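Local coordinates for protein glucosamine--fructose-6-phosphate aminotransferase [isomerizing] (PDB 3TBF) that probably forms the isomerase part of glucosamine-6-phosphate synthase, which makes glucosamine 6-phosphate from fructose 6-phosphate and glutamine, at residues A[64-69]-A[84-89]; A[105-110]-A[132-137]; A[116-121]-A[140-145]. All blocks are in the same frame, centred on the assembly; numbering follows the deposited sequence.

Interaction 1 (A[64-69]-A[84-89]); sequences TSYNAG and CSVEIA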
loop_
_atom_site.group_PDB
_atom_site.type_symbol
_atom_site.label_atom_id
_atom_site.label_comp_id
_atom_site.label_asym_id
_atom_site.label_seq_id
_atom_site.Cartn_x
_atom_site.Cartn_y
_atom_site.Cartn_z
ATOM N N THR A 64 9.457 4.254 7.464
ATOM C CA THR A 64 10.159 3.028 7.702
ATOM C C THR A 64 9.504 2.177 8.779
ATOM O O THR A 64 9.509 0.934 8.675
ATOM C CB THR A 64 11.597 3.381 8.115
ATOM O OG1 THR A 64 12.330 3.653 6.925
ATOM C CG2 THR A 64 12.262 2.272 8.818
ATOM N N SER A 65 8.980 2.825 9.816
ATOM C CA SER A 65 8.280 2.121 10.873
ATOM C C SER A 65 6.978 1.464 10.349
ATOM O O SER A 65 6.570 0.384 10.781
ATOM C CB SER A 65 8.007 3.094 12.031
ATOM O OG SER A 65 9.269 3.589 12.591
ATOM N N TYR A 66 6.354 2.074 9.359
ATOM C CA TYR A 66 5.207 1.457 8.762
ATOM C C TYR A 66 5.629 0.235 7.953
ATOM O O TYR A 66 4.982 -0.809 8.035
ATOM C CB TYR A 66 4.426 2.477 7.938
ATOM C CG TYR A 66 3.387 1.943 7.017
ATOM C CD1 TYR A 66 2.140 1.610 7.491
ATOM C CD2 TYR A 66 3.650 1.812 5.670
ATOM C CE1 TYR A 66 1.166 1.138 6.645
ATOM C CE2 TYR A 66 2.704 1.343 4.794
ATOM C CZ TYR A 66 1.464 1.014 5.281
ATOM O OH TYR A 66 0.530 0.529 4.402
ATOM N N ASN A 67 6.733 0.331 7.227
ATOM C CA ASN A 67 7.258 -0.843 6.551
ATOM C C ASN A 67 7.574 -1.990 7.518
ATOM O O ASN A 67 7.309 -3.147 7.215
ATOM C CB ASN A 67 8.468 -0.458 5.739
ATOM C CG ASN A 67 8.130 0.539 4.655
ATOM O OD1 ASN A 67 6.997 0.637 4.254
ATOM N ND2 ASN A 67 9.109 1.338 4.236
ATOM N N ALA A 68 8.044 -1.675 8.724
ATOM C CA ALA A 68 8.287 -2.751 9.679
ATOM C C ALA A 68 6.973 -3.402 10.080
ATOM O O ALA A 68 6.866 -4.623 10.146
ATOM C CB ALA A 68 9.081 -2.231 10.948
ATOM N N GLY A 69 5.963 -2.581 10.339
ATOM C CA GLY A 69 4.658 -3.078 10.715
ATOM C C GLY A 69 4.028 -3.981 9.687
ATOM O O GLY A 69 3.456 -5.014 10.010
ATOM N N CYS A 84 -4.483 -8.840 12.160
ATOM C CA CYS A 84 -3.641 -7.653 12.254
ATOM C C CYS A 84 -3.914 -6.695 11.100
ATOM O O CYS A 84 -4.004 -7.129 9.941
ATOM C CB CYS A 84 -2.205 -8.117 12.199
ATOM S SG CYS A 84 -0.997 -6.854 12.565
ATOM N N SER A 85 -4.087 -5.408 11.379
ATOM C CA SER A 85 -4.140 -4.455 10.299
ATOM C C SER A 85 -3.028 -3.413 10.435
ATOM O O SER A 85 -2.537 -3.126 11.554
ATOM C CB SER A 85 -5.509 -3.782 10.220
ATOM O OG SER A 85 -5.738 -3.019 11.367
ATOM N N VAL A 86 -2.574 -2.883 9.307
ATOM C CA VAL A 86 -1.513 -1.961 9.402
ATOM C C VAL A 86 -1.873 -0.730 8.646
ATOM O O VAL A 86 -2.167 -0.833 7.478
ATOM C CB VAL A 86 -0.193 -2.506 8.849
ATOM C CG1 VAL A 86 0.871 -1.455 9.085
ATOM C CG2 VAL A 86 0.230 -3.778 9.580
ATOM N N GLU A 87 -1.777 0.438 9.288
ATOM C CA GLU A 87 -2.189 1.648 8.623
ATOM C C GLU A 87 -1.245 2.831 8.772
ATOM O O GLU A 87 -0.659 3.052 9.826
ATOM C CB GLU A 87 -3.602 2.027 9.064
ATOM C CG GLU A 87 -4.368 2.848 7.921
ATOM C CD GLU A 87 -5.873 3.023 8.187
ATOM O OE1 GLU A 87 -6.507 2.047 8.691
ATOM O OE2 GLU A 87 -6.396 4.123 7.860
ATOM N N ILE A 88 -1.111 3.598 7.710
ATOM C CA ILE A 88 -0.376 4.831 7.761
ATOM C C ILE A 88 -1.008 5.887 8.683
ATOM O O ILE A 88 -2.212 6.232 8.598
ATOM C CB ILE A 88 -0.199 5.423 6.358
ATOM C CG1 ILE A 88 0.749 4.546 5.559
ATOM C CG2 ILE A 88 0.524 6.781 6.429
ATOM C CD1 ILE A 88 0.303 4.345 4.151
ATOM N N ALA A 89 -0.168 6.417 9.557
ATOM C CA ALA A 89 -0.636 7.330 10.581
ATOM C C ALA A 89 -1.301 8.610 10.025
ATOM O O ALA A 89 -2.236 9.096 10.600
ATOM C CB ALA A 89 0.521 7.707 11.450
#

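Interaction 2 (A[105-110]-A[132-137]); sequences FVSISQ and SMCICN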
loop_
_atom_site.group_PDB
_atom_site.type_symbol
_atom_site.label_atom_id
_atom_site.label_comp_id
_atom_site.label_asym_id
_atom_site.label_seq_id
_atom_site.Cartn_x
_atom_site.Cartn_y
_atom_site.Cartn_z
ATOM N N PHE A 105 -4.000 -1.164 20.119
ATOM C CA PHE A 105 -3.382 -0.117 19.335
ATOM C C PHE A 105 -1.859 -0.199 19.532
ATOM O O PHE A 105 -1.349 -0.060 20.625
ATOM C CB PHE A 105 -3.926 1.257 19.768
ATOM C CG PHE A 105 -3.406 2.396 18.952
ATOM C CD1 PHE A 105 -2.159 2.956 19.220
ATOM C CD2 PHE A 105 -4.121 2.889 17.894
ATOM C CE1 PHE A 105 -1.659 4.010 18.440
ATOM C CE2 PHE A 105 -3.636 3.965 17.134
ATOM C CZ PHE A 105 -2.390 4.496 17.399
ATOM N N VAL A 106 -1.139 -0.511 18.468
ATOM C CA VAL A 106 0.301 -0.637 18.501
ATOM C C VAL A 106 0.866 0.456 17.621
ATOM O O VAL A 106 0.516 0.548 16.436
ATOM C CB VAL A 106 0.742 -1.949 17.943
ATOM C CG1 VAL A 106 2.308 -2.010 17.825
ATOM C CG2 VAL A 106 0.213 -3.064 18.787
ATOM N N SER A 107 1.690 1.327 18.199
ATOM C CA SER A 107 2.421 2.292 17.411
ATOM C C SER A 107 3.922 1.937 17.332
ATOM O O SER A 107 4.483 1.226 18.168
ATOM C CB SER A 107 2.222 3.676 17.979
ATOM O OG SER A 107 2.694 3.767 19.283
ATOM N N ILE A 108 4.544 2.316 16.235
ATOM C CA ILE A 108 5.947 2.051 16.077
ATOM C C ILE A 108 6.622 3.367 15.776
ATOM O O ILE A 108 6.203 4.063 14.873
ATOM C CB ILE A 108 6.197 1.099 14.916
ATOM C CG1 ILE A 108 5.359 -0.195 15.065
ATOM C CG2 ILE A 108 7.685 0.747 14.858
ATOM C CD1 ILE A 108 5.423 -1.116 13.866
ATOM N N SER A 109 7.652 3.707 16.541
ATOM C CA SER A 109 8.361 4.952 16.326
ATOM C C SER A 109 9.756 4.937 16.910
ATOM O O SER A 109 9.948 4.568 18.063
ATOM C CB SER A 109 7.629 6.074 16.978
ATOM O OG SER A 109 8.261 7.287 16.677
ATOM N N GLN A 110 10.728 5.389 16.136
ATOM C CA GLN A 110 12.083 5.510 16.653
ATOM C C GLN A 110 12.128 6.590 17.746
ATOM O O GLN A 110 12.504 6.326 18.852
ATOM C CB GLN A 110 13.077 5.849 15.541
ATOM C CG GLN A 110 14.556 5.751 15.981
ATOM C CD GLN A 110 14.985 6.871 16.916
ATOM O OE1 GLN A 110 14.735 8.059 16.646
ATOM N NE2 GLN A 110 15.633 6.508 18.033
ATOM N N SER A 132 -2.984 0.299 24.553
ATOM C CA SER A 132 -1.949 0.703 23.601
ATOM C C SER A 132 -0.559 0.181 23.981
ATOM O O SER A 132 -0.237 -0.020 25.162
ATOM C CB SER A 132 -1.894 2.225 23.486
ATOM O OG SER A 132 -1.776 2.812 24.771
HETATM N N MSE A 133 0.259 -0.029 22.956
HETATM C CA MSE A 133 1.630 -0.452 23.137
HETATM C C MSE A 133 2.477 0.309 22.166
HETATM O O MSE A 133 2.125 0.433 21.032
HETATM C CB MSE A 133 1.793 -1.939 22.871
HETATM C CG MSE A 133 3.264 -2.384 22.927
HETATM SE SE MSE A 133 3.472 -4.299 22.748
HETATM C CE MSE A 133 3.379 -4.457 20.751
ATOM N N CYS A 134 3.613 0.788 22.613
ATOM C CA CYS A 134 4.547 1.452 21.750
ATOM C C CYS A 134 5.771 0.611 21.522
ATOM O O CYS A 134 6.357 0.109 22.467
ATOM C CB CYS A 134 5.033 2.756 22.381
ATOM S SG CYS A 134 6.117 3.580 21.162
ATOM N N ILE A 135 6.181 0.472 20.274
ATOM C CA ILE A 135 7.518 -0.055 19.977
ATOM C C ILE A 135 8.418 1.134 19.697
ATOM O O ILE A 135 8.350 1.723 18.618
ATOM C CB ILE A 135 7.520 -0.949 18.770
ATOM C CG1 ILE A 135 6.488 -2.034 18.971
ATOM C CG2 ILE A 135 8.916 -1.495 18.447
ATOM C CD1 ILE A 135 6.977 -3.280 18.790
ATOM N N CYS A 136 9.238 1.518 20.682
ATOM C CA CYS A 136 9.953 2.819 20.572
ATOM C C CYS A 136 11.394 2.658 20.970
ATOM O O CYS A 136 11.732 1.702 21.624
ATOM C CB CYS A 136 9.240 3.938 21.375
ATOM S SG CYS A 136 10.106 5.648 21.434
ATOM N N ASN A 137 12.228 3.596 20.537
ATOM C CA ASN A 137 13.664 3.595 20.826
ATOM C C ASN A 137 14.129 4.601 21.910
ATOM O O ASN A 137 15.211 4.454 22.473
ATOM C CB ASN A 137 14.480 3.853 19.567
ATOM C CG ASN A 137 15.930 3.399 19.729
ATOM O OD1 ASN A 137 16.174 2.270 20.120
ATOM N ND2 ASN A 137 16.873 4.271 19.424
HETATM O O HOH W 1 0.870 3.071 21.310
#

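Interaction 3 (A[116-121]-A[140-145]); sequences DTLESL and NSSLVR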
loop_
_atom_site.group_PDB
_atom_site.type_symbol
_atom_site.label_atom_id
_atom_site.label_comp_id
_atom_site.label_asym_id
_atom_site.label_seq_id
_atom_site.Cartn_x
_atom_site.Cartn_y
_atom_site.Cartn_z
ATOM N N ASP A 116 1.948 12.471 13.598
ATOM C CA ASP A 116 0.757 11.734 13.201
ATOM C C ASP A 116 0.529 10.434 13.999
ATOM O O ASP A 116 -0.598 10.116 14.396
ATOM C CB ASP A 116 0.828 11.431 11.707
ATOM C CG ASP A 116 0.613 12.693 10.825
ATOM O OD1 ASP A 116 -0.149 13.618 11.217
ATOM O OD2 ASP A 116 1.199 12.730 9.714
ATOM N N THR A 117 1.584 9.683 14.201
ATOM C CA THR A 117 1.531 8.534 15.076
ATOM C C THR A 117 1.084 8.895 16.492
ATOM O O THR A 117 0.164 8.274 17.055
ATOM C CB THR A 117 2.894 7.857 15.151
ATOM O OG1 THR A 117 3.339 7.628 13.815
ATOM C CG2 THR A 117 2.790 6.539 15.854
ATOM N N LEU A 118 1.737 9.896 17.071
ATOM C CA LEU A 118 1.366 10.360 18.402
ATOM C C LEU A 118 -0.068 10.835 18.442
ATOM O O LEU A 118 -0.795 10.521 19.373
ATOM C CB LEU A 118 2.277 11.502 18.826
ATOM C CG LEU A 118 1.993 12.110 20.175
ATOM C CD1 LEU A 118 2.129 11.099 21.277
ATOM C CD2 LEU A 118 2.953 13.274 20.386
ATOM N N GLU A 119 -0.507 11.587 17.444
ATOM C CA GLU A 119 -1.893 12.022 17.472
ATOM C C GLU A 119 -2.896 10.877 17.196
ATOM O O GLU A 119 -4.028 10.950 17.636
ATOM C CB GLU A 119 -2.091 13.162 16.494
ATOM C CG GLU A 119 -1.307 14.416 16.870
ATOM C CD GLU A 119 -1.846 15.067 18.139
ATOM O OE1 GLU A 119 -3.036 14.811 18.493
ATOM O OE2 GLU A 119 -1.050 15.820 18.771
ATOM N N SER A 120 -2.496 9.829 16.462
ATOM C CA SER A 120 -3.324 8.626 16.335
ATOM C C SER A 120 -3.440 7.944 17.680
ATOM O O SER A 120 -4.505 7.449 18.037
ATOM C CB SER A 120 -2.759 7.642 15.311
ATOM O OG SER A 120 -2.829 8.196 14.021
ATOM N N LEU A 121 -2.371 7.937 18.468
ATOM C CA LEU A 121 -2.523 7.341 19.767
ATOM C C LEU A 121 -3.554 8.159 20.586
ATOM O O LEU A 121 -4.466 7.605 21.191
ATOM C CB LEU A 121 -1.180 7.165 20.455
ATOM C CG LEU A 121 -1.191 6.727 21.930
ATOM C CD1 LEU A 121 -1.797 5.366 22.102
ATOM C CD2 LEU A 121 0.207 6.781 22.575
ATOM N N ASN A 140 11.029 7.639 27.713
ATOM C CA ASN A 140 10.687 9.000 28.082
ATOM C C ASN A 140 10.426 9.874 26.837
ATOM O O ASN A 140 11.017 10.930 26.637
ATOM C CB ASN A 140 11.740 9.647 28.987
ATOM C CG ASN A 140 11.243 10.965 29.552
ATOM O OD1 ASN A 140 10.078 11.050 29.960
ATOM N ND2 ASN A 140 12.081 12.022 29.507
ATOM N N SER A 141 9.538 9.387 25.993
ATOM C CA SER A 141 9.091 10.109 24.824
ATOM C C SER A 141 7.586 10.138 24.982
ATOM O O SER A 141 7.058 9.413 25.774
ATOM C CB SER A 141 9.526 9.385 23.554
ATOM O OG SER A 141 9.080 8.044 23.571
ATOM N N SER A 142 6.913 11.012 24.269
ATOM C CA SER A 142 5.476 11.150 24.400
ATOM C C SER A 142 4.789 9.818 24.138
ATOM O O SER A 142 3.907 9.425 24.887
ATOM C CB SER A 142 4.959 12.178 23.413
ATOM O OG SER A 142 5.643 13.399 23.548
ATOM N N LEU A 143 5.212 9.118 23.088
ATOM C CA LEU A 143 4.634 7.827 22.767
ATOM C C LEU A 143 4.782 6.784 23.879
ATOM O O LEU A 143 3.838 6.044 24.157
ATOM C CB LEU A 143 5.223 7.280 21.478
ATOM C CG LEU A 143 4.577 7.756 20.178
ATOM C CD1 LEU A 143 5.364 7.126 19.027
ATOM C CD2 LEU A 143 3.086 7.444 20.061
ATOM N N VAL A 144 5.963 6.703 24.482
ATOM C CA VAL A 144 6.168 5.822 25.623
ATOM C C VAL A 144 5.338 6.258 26.836
ATOM O O VAL A 144 4.668 5.450 27.450
ATOM C CB VAL A 144 7.640 5.741 25.983
ATOM C CG1 VAL A 144 7.833 4.977 27.306
ATOM C CG2 VAL A 144 8.467 5.143 24.805
ATOM N N ARG A 145 5.334 7.533 27.153
ATOM C CA ARG A 145 4.562 7.995 28.311
ATOM C C ARG A 145 3.058 7.783 28.137
ATOM O O ARG A 145 2.348 7.402 29.044
ATOM C CB ARG A 145 4.860 9.464 28.626
ATOM C CG ARG A 145 6.331 9.705 29.009
ATOM C CD ARG A 145 6.566 11.158 29.482
ATOM N NE ARG A 145 6.123 12.124 28.484
ATOM C CZ ARG A 145 6.897 12.757 27.619
ATOM N NH1 ARG A 145 8.197 12.550 27.588
ATOM N NH2 ARG A 145 6.348 13.622 26.778
#

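Interaction 1 (A[64-69]-A[84-89])
Tyr66, on the helix, and Ile88, at the C-terminal end of the strand, make a CH-pi contact. CG1 of Ile88 sits 3.5 Å from the centroid of the Tyr66 ring, 10° off the ring normal, over the middle of one face, while CD1 continues along the same face to lie 3.7 Å from Tyr66 CZ. The ring reaches the strand because CG of Tyr66 is anti to the backbone N (chi1 167°), which swings it off the helix.

The other apolar contact is that of Val86 CG1, which meets Tyr66 CE1 at 3.6 Å, obliquely to the ring.

Side chains on backbone are the third kind: Tyr66 CE1 lies 3.5 Å from Ile88 N, and Val86 CG2 rests 3.5 Å from the carbonyl O of Gly69. With no side chain of its own, Gly69 probably permits this close approach, its CA facing that of Val86 at 6.4 Å. Glu87 turns to the other side of the strand and forms a salt bridge with Arg95.

The contact belongs to the beta-alpha-beta unit of strand 56-61, helix 63-80 and strand 84-88, the outermost of its sheet within this chain, with the helix nearly antiparallel to that strand. Ile88 also packs on Glu264 of the second subunit. Segments 64-69 and 84-89 thus meet by dispersion and shape fit, whereas further along the helix Lys73 and Glu77 bond to the backbone of Cys84.

Interaction 2 (A[105-110]-A[132-137])
The Phe105 ring meets Ser132 obliquely, its CD1 4.3 Å from Ser132 CB, and an ordered water lies at the ring edge, in its plane. Tyr129 adds an edge-to-face ring contact, and Leu121 and Ser124 of helix 115-124 also touch the phenylalanine. At the other end the side chains of Gln110 and Asn137 cross obliquely, their amide planes 64° apart, and Asn137 OD1 is hydrogen-bonded to Thr153 OG1.

These segments are neighbouring inner strands of the parallel sheet in the alpha-beta-alpha sandwich of a SIS domain, joined through helix 115-124 by a beta-alpha-beta crossover. The hydrogen-bond ladder steps between the strands: Phe105 O accepts from Met133 N, Ser107 N gives to Met133 O, and Ser109 N gives to Ile135 O at 3.0 Å. Between them Ile135 N reaches Ser107 O at 2.8 Å, almost straight at 179°. Farther along, Asn137 N bonds to Gln110 O at 3.2 Å, more bent at 142°.

Val106, Ile108, Met133 (a selenomethionine) and Ile135 share one apolar face. Val106 and Met133 lie side by side there, and CE of Met133 is 4.0 Å from Val106 CG1. On the other face Phe105, Ser107, Ser132 and Cys134 look to helices 115-124 and 142-146. OG of Ser107 sits between its backbone N and carbonyl carbon, from where it reaches the water at 2.8 Å; the same water donates weakly to Met133 O at 2.9 Å.

Interaction 3 (A[116-121]-A[140-145])
Leu143 pushes its CD2 methyl into helix 115-124, where it lies 3.8 Å from Leu118 CA and 3.9 Å from Leu121 CD2. Leu118 slides past Leu143 in the opposite direction and spreads its two methyls over Ser142, with CD1 3.7 Å and CD2 3.8 Å from Ser142 CB; together these meetings make the tight part of the contact. With CG anti to the backbone N (chi1 179°), Leu118 carries its methyls to Ser142. The hydroxyl of Ser142 is bonded to Glu113.

Packing eases toward Thr117, which crosses Leu143 at about a right angle, its CG2 4.1 Å from Leu143 CD1. Further out, Asn140 and Arg145 are exposed: the guanidinium lies over the backbone of Ser141 and Ser142, and its NH1 makes a weak bond to Asn140 OD1, at 3.4 Å. A crystal neighbour also touches Arg145.

Both helices cover the same face of the parallel sheet. Leu143 rests on Ser109 and Cys134 of strands 103-109 and 129-136, Leu121 on Phe105 and Ser132 of the same two strands, and Thr117 and Ser120 reach across to helix 89-92.

How the interactions relate
The three contacts lie in one SIS domain, about a single parallel sheet. Interaction 2 is its centre; interaction 3 covers one face, 8 Å away centre to centre, and helix 63-80 of interaction 1 covers the other, at 11 Å. The joins are close: Cys136 SG lies 3.4 Å from Ser141 OG, and Gly69 CA lies 3.8 Å from Ile108 CD1. Interactions 1 and 3 are 15 Å apart between centres but meet where Ala89 CB packs 3.6 Å from Thr117 N. Ser65 OG approaches Gln110 N near the start of helix 63-80, a region that in SIS relatives borders the sugar-phosphate pocket and probably does so here.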